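Local coordinates for major capsid protein P2 (Pseudoalteromonas phage pm2, PDB 2VVF) that forms, as homotrimers with two jelly-roll domains in each chain, the major component of the protein shell of a membrane-containing marine phage, at residues T58-N63 and R147-K152; H176-G181 and E255-Y260; A180-V185 and N217-D222. One frame throughout, in Å; residues are numbered along the deposited sequence.

Contact 1. Residues T58-N63 and R147-K152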
ATOM      1  N   THR A  58     -26.028  -7.047   8.500  1.00 25.15           N
ATOM      2  CA  THR A  58     -26.716  -6.376   9.594  1.00 25.26           C
ATOM      3  C   THR A  58     -25.751  -5.687  10.556  1.00 29.34           C
ATOM      4  O   THR A  58     -24.695  -6.225  10.890  1.00 28.96           O
ATOM      5  CB  THR A  58     -27.664  -7.339  10.340  1.00 34.60           C
ATOM      6  OG1 THR A  58     -28.052  -6.759  11.589  1.00 35.64           O
ATOM      7  CG2 THR A  58     -26.978  -8.669  10.604  1.00 33.28           C
ATOM      8  N   TYR A  59     -26.131  -4.495  11.004  1.00 25.83           N
ATOM      9  CA  TYR A  59     -25.334  -3.735  11.960  1.00 25.49           C
ATOM     10  C   TYR A  59     -26.241  -3.286  13.100  1.00 29.35           C
ATOM     11  O   TYR A  59     -27.259  -2.638  12.863  1.00 29.05           O
ATOM     12  CB  TYR A  59     -24.727  -2.498  11.293  1.00 26.54           C
ATOM     13  CG  TYR A  59     -23.725  -2.797  10.200  1.00 28.07           C
ATOM     14  CD1 TYR A  59     -22.361  -2.804  10.464  1.00 29.88           C
ATOM     15  CD2 TYR A  59     -24.141  -3.034   8.895  1.00 28.77           C
ATOM     16  CE1 TYR A  59     -21.442  -3.060   9.465  1.00 30.41           C
ATOM     17  CE2 TYR A  59     -23.229  -3.292   7.890  1.00 29.57           C
ATOM     18  CZ  TYR A  59     -21.882  -3.303   8.181  1.00 36.53           C
ATOM     19  OH  TYR A  59     -20.974  -3.560   7.181  1.00 37.26           O
ATOM     20  N   LYS A  60     -25.875  -3.627  14.332  1.00 25.92           N
ATOM     21  CA  LYS A  60     -26.660  -3.221  15.497  1.00 25.62           C
ATOM     22  C   LYS A  60     -26.847  -1.708  15.471  1.00 29.18           C
ATOM     23  O   LYS A  60     -27.939  -1.201  15.713  1.00 28.80           O
ATOM     24  CB  LYS A  60     -25.960  -3.640  16.790  1.00 28.14           C
ATOM     25  CG  LYS A  60     -26.906  -4.024  17.913  1.00 41.65           C
ATOM     26  CD  LYS A  60     -26.148  -4.644  19.074  1.00 52.45           C
ATOM     27  CE  LYS A  60     -26.734  -4.214  20.407  1.00 64.30           C
ATOM     28  NZ  LYS A  60     -25.677  -3.792  21.365  1.00 74.36           N
ATOM     29  N   THR A  61     -25.766  -0.998  15.161  1.00 25.67           N
ATOM     30  CA  THR A  61     -25.787   0.457  15.041  1.00 25.43           C
ATOM     31  C   THR A  61     -24.805   0.882  13.954  1.00 29.21           C
ATOM     32  O   THR A  61     -23.935   0.108  13.557  1.00 28.70           O
ATOM     33  CB  THR A  61     -25.486   1.162  16.377  1.00 33.09           C
ATOM     34  OG1 THR A  61     -24.076   1.385  16.499  1.00 32.45           O
ATOM     35  CG2 THR A  61     -25.973   0.330  17.549  1.00 31.51           C
ATOM     36  N   LEU A  62     -24.957   2.109  13.469  1.00 25.85           N
ATOM     37  CA  LEU A  62     -24.082   2.624  12.422  1.00 25.57           C
ATOM     38  C   LEU A  62     -22.632   2.709  12.891  1.00 29.10           C
ATOM     39  O   LEU A  62     -21.713   2.783  12.078  1.00 28.75           O
ATOM     40  CB  LEU A  62     -24.567   3.994  11.941  1.00 25.57           C
ATOM     41  CG  LEU A  62     -24.117   4.416  10.543  1.00 30.18           C
ATOM     42  CD1 LEU A  62     -24.616   3.433   9.494  1.00 30.21           C
ATOM     43  CD2 LEU A  62     -24.591   5.827  10.232  1.00 32.76           C
ATOM     44  N   ASN A  63     -22.436   2.693  14.205  1.00 25.50           N
ATOM     45  CA  ASN A  63     -21.098   2.767  14.780  1.00 25.20           C
ATOM     46  C   ASN A  63     -20.282   1.519  14.463  1.00 29.19           C
ATOM     47  O   ASN A  63     -19.054   1.560  14.437  1.00 28.76           O
ATOM     48  CB  ASN A  63     -21.169   2.974  16.292  1.00 24.83           C
ATOM     49  CG  ASN A  63     -19.820   3.314  16.893  1.00 39.64           C
ATOM     50  OD1 ASN A  63     -19.123   4.207  16.414  1.00 32.48           O
ATOM     51  ND2 ASN A  63     -19.436   2.588  17.937  1.00 29.70           N
ATOM     52  N   ARG A 147     -22.468  -9.747   6.619  1.00 22.39           N
ATOM     53  CA  ARG A 147     -22.203  -9.552   8.040  1.00 21.94           C
ATOM     54  C   ARG A 147     -23.382 -10.036   8.880  1.00 26.13           C
ATOM     55  O   ARG A 147     -24.496  -9.524   8.756  1.00 25.44           O
ATOM     56  CB  ARG A 147     -21.921  -8.075   8.316  1.00 20.95           C
ATOM     57  CG  ARG A 147     -21.368  -7.777   9.696  1.00 27.02           C
ATOM     58  CD  ARG A 147     -21.553  -6.303  10.036  1.00 31.81           C
ATOM     59  NE  ARG A 147     -20.684  -5.869  11.126  1.00 34.71           N
ATOM     60  CZ  ARG A 147     -21.067  -5.780  12.394  1.00 46.09           C
ATOM     61  NH1 ARG A 147     -22.308  -6.100  12.736  1.00 33.28           N
ATOM     62  NH2 ARG A 147     -20.210  -5.376  13.321  1.00 32.44           N
ATOM     63  N   ARG A 148     -23.132 -11.034   9.724  1.00 23.28           N
ATOM     64  CA  ARG A 148     -24.176 -11.605  10.572  1.00 23.43           C
ATOM     65  C   ARG A 148     -23.917 -11.373  12.057  1.00 28.86           C
ATOM     66  O   ARG A 148     -22.771 -11.355  12.507  1.00 28.56           O
ATOM     67  CB  ARG A 148     -24.358 -13.096  10.284  1.00 22.56           C
ATOM     68  CG  ARG A 148     -25.028 -13.391   8.953  1.00 29.06           C
ATOM     69  CD  ARG A 148     -26.095 -12.354   8.627  1.00 33.65           C
ATOM     70  NE  ARG A 148     -26.356 -12.276   7.192  1.00 35.29           N
ATOM     71  CZ  ARG A 148     -27.061 -13.172   6.511  1.00 44.08           C
ATOM     72  NH1 ARG A 148     -27.591 -14.214   7.135  1.00 30.88           N
ATOM     73  NH2 ARG A 148     -27.239 -13.025   5.206  1.00 28.02           N
ATOM     74  N   ASN A 149     -24.999 -11.202  12.810  1.00 26.43           N
ATOM     75  CA  ASN A 149     -24.926 -10.928  14.240  1.00 26.53           C
ATOM     76  C   ASN A 149     -25.339 -12.135  15.077  1.00 30.81           C
ATOM     77  O   ASN A 149     -26.335 -12.795  14.779  1.00 30.41           O
ATOM     78  CB  ASN A 149     -25.840  -9.743  14.578  1.00 27.56           C
ATOM     79  CG  ASN A 149     -25.224  -8.797  15.585  1.00 52.07           C
ATOM     80  OD1 ASN A 149     -24.082  -8.980  16.011  1.00 48.90           O
ATOM     81  ND2 ASN A 149     -25.976  -7.773  15.969  1.00 43.04           N
ATOM     82  N   PHE A 150     -24.582 -12.401  16.138  1.00 27.71           N
ATOM     83  CA  PHE A 150     -24.881 -13.504  17.047  1.00 27.68           C
ATOM     84  C   PHE A 150     -24.565 -13.090  18.484  1.00 32.03           C
ATOM     85  O   PHE A 150     -23.574 -12.406  18.737  1.00 31.70           O
ATOM     86  CB  PHE A 150     -24.080 -14.756  16.679  1.00 29.43           C
ATOM     87  CG  PHE A 150     -24.272 -15.208  15.260  1.00 30.91           C
ATOM     88  CD1 PHE A 150     -25.376 -15.963  14.903  1.00 33.93           C
ATOM     89  CD2 PHE A 150     -23.338 -14.894  14.287  1.00 33.02           C
ATOM     90  CE1 PHE A 150     -25.556 -16.381  13.598  1.00 34.78           C
ATOM     91  CE2 PHE A 150     -23.511 -15.308  12.981  1.00 35.86           C
ATOM     92  CZ  PHE A 150     -24.623 -16.054  12.636  1.00 33.96           C
ATOM     93  N   PHE A 151     -25.417 -13.497  19.420  1.00 28.85           N
ATOM     94  CA  PHE A 151     -25.216 -13.168  20.826  1.00 28.77           C
ATOM     95  C   PHE A 151     -25.061 -14.440  21.647  1.00 33.41           C
ATOM     96  O   PHE A 151     -25.909 -15.330  21.596  1.00 33.10           O
ATOM     97  CB  PHE A 151     -26.375 -12.323  21.356  1.00 30.34           C
ATOM     98  CG  PHE A 151     -26.405 -10.926  20.807  1.00 31.67           C
ATOM     99  CD1 PHE A 151     -25.817  -9.882  21.502  1.00 34.63           C
ATOM    100  CD2 PHE A 151     -27.005 -10.659  19.587  1.00 33.60           C
ATOM    101  CE1 PHE A 151     -25.835  -8.595  20.995  1.00 35.48           C
ATOM    102  CE2 PHE A 151     -27.030  -9.376  19.076  1.00 36.30           C
ATOM    103  CZ  PHE A 151     -26.444  -8.343  19.780  1.00 34.48           C
ATOM    104  N   LYS A 152     -23.961 -14.535  22.381  1.00 30.08           N
ATOM    105  CA  LYS A 152     -23.699 -15.720  23.181  1.00 29.78           C
ATOM    106  C   LYS A 152     -23.127 -15.362  24.545  1.00 33.84           C
ATOM    107  O   LYS A 152     -22.480 -14.329  24.708  1.00 33.33           O
ATOM    108  CB  LYS A 152     -22.763 -16.671  22.437  1.00 31.90           C
ATOM    109  CG  LYS A 152     -23.486 -17.765  21.671  1.00 41.07           C
ATOM    110  CD  LYS A 152     -23.110 -17.757  20.204  1.00 47.81           C
ATOM    111  CE  LYS A 152     -24.237 -18.310  19.350  1.00 56.34           C
ATOM    112  NZ  LYS A 152     -23.782 -19.437  18.492  1.00 64.70           N
TER

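Contact 2. Residues H176-G181 and E255-Y260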
ATOM      1  N   HIS A 176     -15.491 -11.609  14.872  1.00 24.13           N
ATOM      2  CA  HIS A 176     -15.195 -10.594  15.874  1.00 24.06           C
ATOM      3  C   HIS A 176     -15.956 -10.841  17.168  1.00 28.38           C
ATOM      4  O   HIS A 176     -17.182 -10.771  17.198  1.00 27.88           O
ATOM      5  CB  HIS A 176     -15.516  -9.197  15.338  1.00 24.79           C
ATOM      6  CG  HIS A 176     -14.972  -8.937  13.968  1.00 27.93           C
ATOM      7  ND1 HIS A 176     -13.702  -8.451  13.753  1.00 29.70           N
ATOM      8  CD2 HIS A 176     -15.526  -9.099  12.743  1.00 29.56           C
ATOM      9  CE1 HIS A 176     -13.495  -8.324  12.454  1.00 28.97           C
ATOM     10  NE2 HIS A 176     -14.587  -8.710  11.820  1.00 29.29           N
ATOM     11  N   ILE A 177     -15.218 -11.131  18.233  1.00 25.49           N
ATOM     12  CA  ILE A 177     -15.818 -11.369  19.539  1.00 25.47           C
ATOM     13  C   ILE A 177     -15.844 -10.067  20.332  1.00 29.86           C
ATOM     14  O   ILE A 177     -14.804  -9.564  20.758  1.00 29.23           O
ATOM     15  CB  ILE A 177     -15.075 -12.477  20.307  1.00 28.56           C
ATOM     16  CG1 ILE A 177     -15.136 -13.794  19.530  1.00 28.89           C
ATOM     17  CG2 ILE A 177     -15.656 -12.639  21.707  1.00 29.22           C
ATOM     18  CD1 ILE A 177     -13.868 -14.613  19.621  1.00 35.54           C
ATOM     19  N   LYS A 178     -17.037  -9.511  20.505  1.00 27.13           N
ATOM     20  CA  LYS A 178     -17.195  -8.258  21.231  1.00 27.16           C
ATOM     21  C   LYS A 178     -17.466  -8.499  22.710  1.00 32.13           C
ATOM     22  O   LYS A 178     -18.609  -8.708  23.119  1.00 31.69           O
ATOM     23  CB  LYS A 178     -18.313  -7.421  20.613  1.00 29.45           C
ATOM     24  CG  LYS A 178     -18.061  -7.025  19.167  1.00 39.97           C
ATOM     25  CD  LYS A 178     -18.518  -5.601  18.903  1.00 48.52           C
ATOM     26  CE  LYS A 178     -19.975  -5.556  18.478  1.00 57.89           C
ATOM     27  NZ  LYS A 178     -20.481  -4.160  18.373  1.00 66.76           N
ATOM     28  N   ALA A 179     -16.400  -8.472  23.502  1.00 29.66           N
ATOM     29  CA  ALA A 179     -16.485  -8.677  24.944  1.00 29.77           C
ATOM     30  C   ALA A 179     -15.314  -7.953  25.596  1.00 34.45           C
ATOM     31  O   ALA A 179     -14.266  -7.779  24.975  1.00 34.26           O
ATOM     32  CB  ALA A 179     -16.446 -10.162  25.273  1.00 30.49           C
ATOM     33  N   ALA A 180     -15.492  -7.526  26.841  1.00 31.41           N
ATOM     34  CA  ALA A 180     -14.450  -6.781  27.541  1.00 31.34           C
ATOM     35  C   ALA A 180     -13.456  -7.619  28.346  1.00 35.39           C
ATOM     36  O   ALA A 180     -12.409  -7.113  28.752  1.00 35.15           O
ATOM     37  CB  ALA A 180     -15.069  -5.703  28.416  1.00 32.03           C
ATOM     38  N   GLY A 181     -13.777  -8.887  28.587  1.00 31.75           N
ATOM     39  CA  GLY A 181     -12.903  -9.737  29.392  1.00 31.43           C
ATOM     40  C   GLY A 181     -12.342 -10.980  28.703  1.00 35.05           C
ATOM     41  O   GLY A 181     -12.115 -12.001  29.354  1.00 34.68           O
ATOM     42  N   GLU A 255     -21.152 -10.272  21.774  1.00 30.57           N
ATOM     43  CA  GLU A 255     -21.773 -10.141  20.466  1.00 29.80           C
ATOM     44  C   GLU A 255     -20.762 -10.665  19.457  1.00 32.71           C
ATOM     45  O   GLU A 255     -19.704 -10.066  19.261  1.00 32.19           O
ATOM     46  CB  GLU A 255     -22.124  -8.685  20.153  1.00 31.03           C
ATOM     47  CG  GLU A 255     -22.802  -8.520  18.800  1.00 39.63           C
ATOM     48  CD  GLU A 255     -22.987  -7.072  18.391  1.00 53.95           C
ATOM     49  OE1 GLU A 255     -22.853  -6.177  19.254  1.00 45.86           O
ATOM     50  OE2 GLU A 255     -23.291  -6.834  17.203  1.00 44.49           O
ATOM     51  N   ILE A 256     -21.063 -11.816  18.867  1.00 28.54           N
ATOM     52  CA  ILE A 256     -20.167 -12.430  17.896  1.00 27.99           C
ATOM     53  C   ILE A 256     -20.512 -11.993  16.474  1.00 30.83           C
ATOM     54  O   ILE A 256     -21.592 -12.297  15.966  1.00 30.34           O
ATOM     55  CB  ILE A 256     -20.159 -13.969  18.018  1.00 31.18           C
ATOM     56  CG1 ILE A 256     -19.771 -14.403  19.436  1.00 31.68           C
ATOM     57  CG2 ILE A 256     -19.204 -14.578  17.001  1.00 31.83           C
ATOM     58  CD1 ILE A 256     -18.429 -13.883  19.895  1.00 40.00           C
ATOM     59  N   ILE A 257     -19.585 -11.284  15.836  1.00 26.56           N
ATOM     60  CA  ILE A 257     -19.777 -10.826  14.465  1.00 25.85           C
ATOM     61  C   ILE A 257     -19.076 -11.780  13.510  1.00 28.78           C
ATOM     62  O   ILE A 257     -17.876 -12.019  13.633  1.00 28.42           O
ATOM     63  CB  ILE A 257     -19.257  -9.387  14.271  1.00 28.85           C
ATOM     64  CG1 ILE A 257     -19.829  -8.463  15.346  1.00 29.19           C
ATOM     65  CG2 ILE A 257     -19.611  -8.873  12.879  1.00 29.31           C
ATOM     66  CD1 ILE A 257     -21.335  -8.457  15.395  1.00 36.27           C
ATOM     67  N   VAL A 258     -19.826 -12.333  12.564  1.00 24.65           N
ATOM     68  CA  VAL A 258     -19.257 -13.251  11.585  1.00 23.99           C
ATOM     69  C   VAL A 258     -19.412 -12.690  10.179  1.00 27.54           C
ATOM     70  O   VAL A 258     -20.527 -12.468   9.709  1.00 27.03           O
ATOM     71  CB  VAL A 258     -19.874 -14.655  11.695  1.00 27.57           C
ATOM     72  CG1 VAL A 258     -19.197 -15.613  10.722  1.00 27.24           C
ATOM     73  CG2 VAL A 258     -19.781 -15.169  13.120  1.00 27.30           C
ATOM     74  N   GLU A 259     -18.286 -12.449   9.517  1.00 23.93           N
ATOM     75  CA  GLU A 259     -18.296 -11.926   8.158  1.00 23.52           C
ATOM     76  C   GLU A 259     -18.283 -13.080   7.165  1.00 27.30           C
ATOM     77  O   GLU A 259     -17.230 -13.642   6.865  1.00 26.86           O
ATOM     78  CB  GLU A 259     -17.084 -11.022   7.924  1.00 24.77           C
ATOM     79  CG  GLU A 259     -17.129  -9.712   8.689  1.00 33.83           C
ATOM     80  CD  GLU A 259     -15.969  -8.800   8.346  1.00 51.66           C
ATOM     81  OE1 GLU A 259     -15.980  -8.210   7.245  1.00 48.07           O
ATOM     82  OE2 GLU A 259     -15.041  -8.679   9.173  1.00 42.77           O
ATOM     83  N   TYR A 260     -19.462 -13.445   6.677  1.00 23.75           N
ATOM     84  CA  TYR A 260     -19.585 -14.530   5.714  1.00 23.42           C
ATOM     85  C   TYR A 260     -19.347 -14.000   4.305  1.00 27.04           C
ATOM     86  O   TYR A 260     -19.356 -12.791   4.075  1.00 26.41           O
ATOM     87  CB  TYR A 260     -20.974 -15.169   5.797  1.00 24.47           C
ATOM     88  CG  TYR A 260     -21.205 -15.989   7.047  1.00 25.97           C
ATOM     89  CD1 TYR A 260     -20.786 -17.311   7.120  1.00 27.79           C
ATOM     90  CD2 TYR A 260     -21.867 -15.448   8.142  1.00 26.65           C
ATOM     91  CE1 TYR A 260     -21.009 -18.065   8.256  1.00 28.52           C
ATOM     92  CE2 TYR A 260     -22.093 -16.196   9.281  1.00 27.39           C
ATOM     93  CZ  TYR A 260     -21.661 -17.501   9.334  1.00 34.29           C
ATOM     94  OH  TYR A 260     -21.884 -18.245  10.467  1.00 34.53           O
TER

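Contact 3. Residues A180-V185 and N217-D222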
ATOM      1  N   ALA A 180     -15.492  -7.526  26.841  1.00 31.41           N
ATOM      2  CA  ALA A 180     -14.450  -6.781  27.541  1.00 31.34           C
ATOM      3  C   ALA A 180     -13.456  -7.619  28.346  1.00 35.39           C
ATOM      4  O   ALA A 180     -12.409  -7.113  28.752  1.00 35.15           O
ATOM      5  CB  ALA A 180     -15.069  -5.703  28.416  1.00 32.03           C
ATOM      6  N   GLY A 181     -13.777  -8.887  28.587  1.00 31.75           N
ATOM      7  CA  GLY A 181     -12.903  -9.737  29.392  1.00 31.43           C
ATOM      8  C   GLY A 181     -12.342 -10.980  28.703  1.00 35.05           C
ATOM      9  O   GLY A 181     -12.115 -12.001  29.354  1.00 34.68           O
ATOM     10  N   VAL A 182     -12.087 -10.890  27.401  1.00 31.21           N
ATOM     11  CA  VAL A 182     -11.523 -12.017  26.665  1.00 30.82           C
ATOM     12  C   VAL A 182      -9.995 -11.990  26.715  1.00 34.60           C
ATOM     13  O   VAL A 182      -9.367 -11.025  26.281  1.00 34.21           O
ATOM     14  CB  VAL A 182     -12.060 -12.086  25.221  1.00 34.47           C
ATOM     15  CG1 VAL A 182     -11.382 -13.212  24.452  1.00 34.18           C
ATOM     16  CG2 VAL A 182     -13.570 -12.278  25.229  1.00 34.21           C
ATOM     17  N   ASP A 183      -9.408 -13.044  27.272  1.00 31.05           N
ATOM     18  CA  ASP A 183      -7.958 -13.142  27.417  1.00 30.78           C
ATOM     19  C   ASP A 183      -7.303 -13.824  26.220  1.00 33.75           C
ATOM     20  O   ASP A 183      -6.308 -13.337  25.678  1.00 33.27           O
ATOM     21  CB  ASP A 183      -7.605 -13.912  28.691  1.00 32.79           C
ATOM     22  CG  ASP A 183      -7.939 -13.141  29.950  1.00 45.19           C
ATOM     23  OD1 ASP A 183      -7.701 -11.914  29.981  1.00 46.08           O
ATOM     24  OD2 ASP A 183      -8.434 -13.766  30.914  1.00 52.31           O
ATOM     25  N   ALA A 184      -7.845 -14.974  25.838  1.00 29.45           N
ATOM     26  CA  ALA A 184      -7.303 -15.739  24.726  1.00 28.81           C
ATOM     27  C   ALA A 184      -8.411 -16.514  24.032  1.00 31.78           C
ATOM     28  O   ALA A 184      -9.463 -16.771  24.618  1.00 31.24           O
ATOM     29  CB  ALA A 184      -6.217 -16.685  25.214  1.00 29.48           C
ATOM     30  N   VAL A 185      -8.170 -16.878  22.778  1.00 27.70           N
ATOM     31  CA  VAL A 185      -9.147 -17.618  21.997  1.00 27.16           C
ATOM     32  C   VAL A 185      -8.458 -18.682  21.160  1.00 30.71           C
ATOM     33  O   VAL A 185      -7.296 -18.539  20.786  1.00 30.44           O
ATOM     34  CB  VAL A 185      -9.997 -16.678  21.112  1.00 30.85           C
ATOM     35  CG1 VAL A 185     -10.974 -17.482  20.257  1.00 30.51           C
ATOM     36  CG2 VAL A 185     -10.735 -15.657  21.969  1.00 30.60           C
ATOM     37  N   ASN A 217     -12.331  -3.736  23.164  1.00 26.71           N
ATOM     38  CA  ASN A 217     -13.201  -4.799  23.658  1.00 26.16           C
ATOM     39  C   ASN A 217     -13.617  -5.764  22.554  1.00 28.97           C
ATOM     40  O   ASN A 217     -14.766  -6.207  22.502  1.00 28.55           O
ATOM     41  CB  ASN A 217     -14.433  -4.205  24.345  1.00 26.83           C
ATOM     42  CG  ASN A 217     -14.071  -3.177  25.401  1.00 48.78           C
ATOM     43  OD1 ASN A 217     -13.219  -3.421  26.257  1.00 42.12           O
ATOM     44  ND2 ASN A 217     -14.709  -2.015  25.339  1.00 41.55           N
ATOM     45  N   THR A 218     -12.668  -6.094  21.683  1.00 24.80           N
ATOM     46  CA  THR A 218     -12.915  -7.002  20.571  1.00 24.18           C
ATOM     47  C   THR A 218     -11.736  -7.928  20.316  1.00 27.45           C
ATOM     48  O   THR A 218     -10.589  -7.487  20.285  1.00 27.03           O
ATOM     49  CB  THR A 218     -13.251  -6.242  19.274  1.00 30.34           C
ATOM     50  OG1 THR A 218     -14.179  -5.188  19.552  1.00 29.76           O
ATOM     51  CG2 THR A 218     -13.849  -7.198  18.252  1.00 28.25           C
ATOM     52  N   TYR A 219     -12.030  -9.204  20.087  1.00 23.44           N
ATOM     53  CA  TYR A 219     -11.010 -10.184  19.742  1.00 22.72           C
ATOM     54  C   TYR A 219     -11.307 -10.611  18.312  1.00 26.15           C
ATOM     55  O   TYR A 219     -12.258 -11.351  18.061  1.00 25.50           O
ATOM     56  CB  TYR A 219     -11.067 -11.394  20.673  1.00 23.63           C
ATOM     57  CG  TYR A 219      -9.864 -12.303  20.561  1.00 24.94           C
ATOM     58  CD1 TYR A 219      -8.836 -12.245  21.497  1.00 26.79           C
ATOM     59  CD2 TYR A 219      -9.755 -13.219  19.523  1.00 25.55           C
ATOM     60  CE1 TYR A 219      -7.736 -13.072  21.400  1.00 27.35           C
ATOM     61  CE2 TYR A 219      -8.660 -14.054  19.419  1.00 26.35           C
ATOM     62  CZ  TYR A 219      -7.653 -13.977  20.359  1.00 33.45           C
ATOM     63  OH  TYR A 219      -6.559 -14.806  20.260  1.00 34.02           O
ATOM     64  N   THR A 220     -10.521 -10.093  17.375  1.00 22.60           N
ATOM     65  CA  THR A 220     -10.727 -10.375  15.963  1.00 22.27           C
ATOM     66  C   THR A 220      -9.905 -11.546  15.442  1.00 26.55           C
ATOM     67  O   THR A 220      -8.687 -11.602  15.630  1.00 26.23           O
ATOM     68  CB  THR A 220     -10.498  -9.115  15.102  1.00 27.91           C
ATOM     69  OG1 THR A 220     -11.517  -8.147  15.384  1.00 26.21           O
ATOM     70  CG2 THR A 220     -10.524  -9.465  13.622  1.00 25.40           C
ATOM     71  N   ILE A 221     -10.583 -12.467  14.766  1.00 23.24           N
ATOM     72  CA  ILE A 221      -9.933 -13.613  14.148  1.00 23.09           C
ATOM     73  C   ILE A 221     -10.008 -13.410  12.641  1.00 27.16           C
ATOM     74  O   ILE A 221     -10.960 -13.842  11.991  1.00 26.84           O
ATOM     75  CB  ILE A 221     -10.582 -14.938  14.570  1.00 26.27           C
ATOM     76  CG1 ILE A 221     -10.271 -15.241  16.037  1.00 26.79           C
ATOM     77  CG2 ILE A 221     -10.105 -16.074  13.673  1.00 26.67           C
ATOM     78  CD1 ILE A 221     -11.004 -16.448  16.578  1.00 33.74           C
ATOM     79  N   ASP A 222      -9.021 -12.698  12.105  1.00 23.69           N
ATOM     80  CA  ASP A 222      -8.960 -12.383  10.683  1.00 23.39           C
ATOM     81  C   ASP A 222      -8.405 -13.549   9.872  1.00 27.30           C
ATOM     82  O   ASP A 222      -7.254 -13.948  10.054  1.00 27.11           O
ATOM     83  CB  ASP A 222      -8.091 -11.142  10.471  1.00 25.12           C
ATOM     84  CG  ASP A 222      -8.499 -10.345   9.253  1.00 33.86           C
ATOM     85  OD1 ASP A 222      -8.932 -10.959   8.255  1.00 34.70           O
ATOM     86  OD2 ASP A 222      -8.368  -9.103   9.290  1.00 38.43           O
TER

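Contact 1. Residues T58-N63 and R147-K152
Thr58 and Arg147 join the two jelly rolls of this double jelly-roll capsid protein: strand 54-59 of the N-terminal domain meets strand 143-154 of the C-terminal one. Two hydrogen bonds link the pair. Thr58 N donates to Arg147 O at 2.9 Å with a bent N-H...O angle of 143°, and Arg147 NH1 returns a bond of 3.0 Å to Thr58 O. NH1 lies in the plane of the Thr58 carbonyl, whose oxygen stands 16° out of the guanidinium plane. A CH-pi contact lies next to the second bond. The arginine chain runs extended from CG to NE and crosses the Tyr59 side chain at about a right angle; its CD stands 3.6 Å from the ring centroid, while the guanidinium plane lies 20° from that of the ring, with Tyr59 CD1 over its face. Tyr59 OH is hydrogen-bonded to Glu68 of helix 63-71. Van der Waals contacts make up the rest. Thr58 CG2 sits between backbone N and carbonyl carbon, which aims the methyl at the opposite backbone, 3.2 Å from Arg147 O with Asn149 N next. At the exposed end, the bent Lys60 brings CD to the edge of the Phe151 ring, 3.8 Å from CZ.

Contact 2. Residues H176-G181 and E255-Y260
A buried histidine-carboxylate pair, His176 with Glu259, reaches along the antiparallel pairing of strands 171-178 and 252-263 in the C-terminal jelly roll. His176 NE2 donates to Glu259 OE2 at 2.7 Å and 175°, almost straight, with the oxygen in the plane of the imidazole. The carboxylate receives it on its anti side and somewhat out of its own plane, which is turned 25° from that of the ring. On the other ring nitrogen, ND1 is hydrogen-bonded to Thr220 OG1 of strand 218-222, so both nitrogens are engaged and the ring's rotation is fixed; the carboxylate would probably polarise the imidazole and favour positive charge on it.

His176 and Ile257 form a hydrogen-bonded pair, with His176 N to Ile257 O at 2.7 Å and Ile257 N to His176 O at 2.8 Å. Lys178 and Glu255 form the next such pair, with Lys178 N to Glu255 O at 3.0 Å and a long return bond, Glu255 N to Lys178 O, at 3.3 Å. Between them, Ile177 and Ile256 make a non-hydrogen-bonded pair and lie side by side on the other face of the sheet, where Ile256 CD1 packs against CG1 and CG2 of Ile177.

On the face shared with His176, Lys178 and Glu255 also run alongside each other. Glu255 is extended, with CG opposite the backbone N (chi1 -179°), whereas the lysine bends at chi2 and chi3 to come level with the carboxylate. The ammonium is shared between two acids: Lys178 NZ has a salt bridge to Asp64 of the N-terminal domain and, across the strands, another to Glu255 OE1, 3.2 Å away.

Contact 3. Residues A180-V185 and N217-D222
Val185 lies over one face of Tyr219, the tight part of a contact between the two sheets of the C-terminal jelly roll. Its CG2 stands 3.5 Å from the ring centroid, 9° off the normal, in a well-centred CH-pi contact, and its CB comes within 3.4 Å of Tyr219 CE2. With chi1 at -168° the tyrosine swings away from its own backbone N toward the facing sheet, antiparallel to the Val185 side chain. Val182 lies roughly perpendicular to it, CG1 4.0 Å from Tyr219 CD1, and the other methyl of Val185, CG1, meets Ile221 CD1 at 3.8 Å. A classic beta bulge, Asp183 and Ala184 both facing Asp247, separates the two valines, which both point toward the tyrosine's strand. No hydrogen bond joins the two segments, but Tyr219 OH is bonded to Leu198 O beyond them.

At the exposed end the contact thins to two loop residues, Ala180 CB against Asn217 OD1, 3.6 Å apart. The strand pieces 182-185 and 218-222 run 14° from parallel with axes 8.3 Å apart, a spacing filled by side chains. Ile177 of strand 171-178 and Ile246 of strand 242-248 both pack against Val182 and Val185, while Asn203 of helix 200-209 touches Tyr219.

How the contacts relate
The three contacts lead from the junction between the jelly rolls into the C-terminal one. Contacts 1 and 2 have centres about 9 Å apart and meet where strands 143-154 and 252-263 pair, with Phe150 O 2.6 Å from Ile256 N and Arg148 N 3.0 Å from Val258 O. Contacts 2 and 3, with centres about 8 Å apart, share Ala180 and Gly181, where the chain leaves strand 171-178 for the facing sheet; Ile177 O lies 2.9 Å from Tyr219 N. Contacts 1 and 3 do not touch, their nearest atoms being about 8 Å and their centres about 16 Å apart. The calcium ion, bound at Ala105, Pro141 and Trp143, has no ligand among these segments.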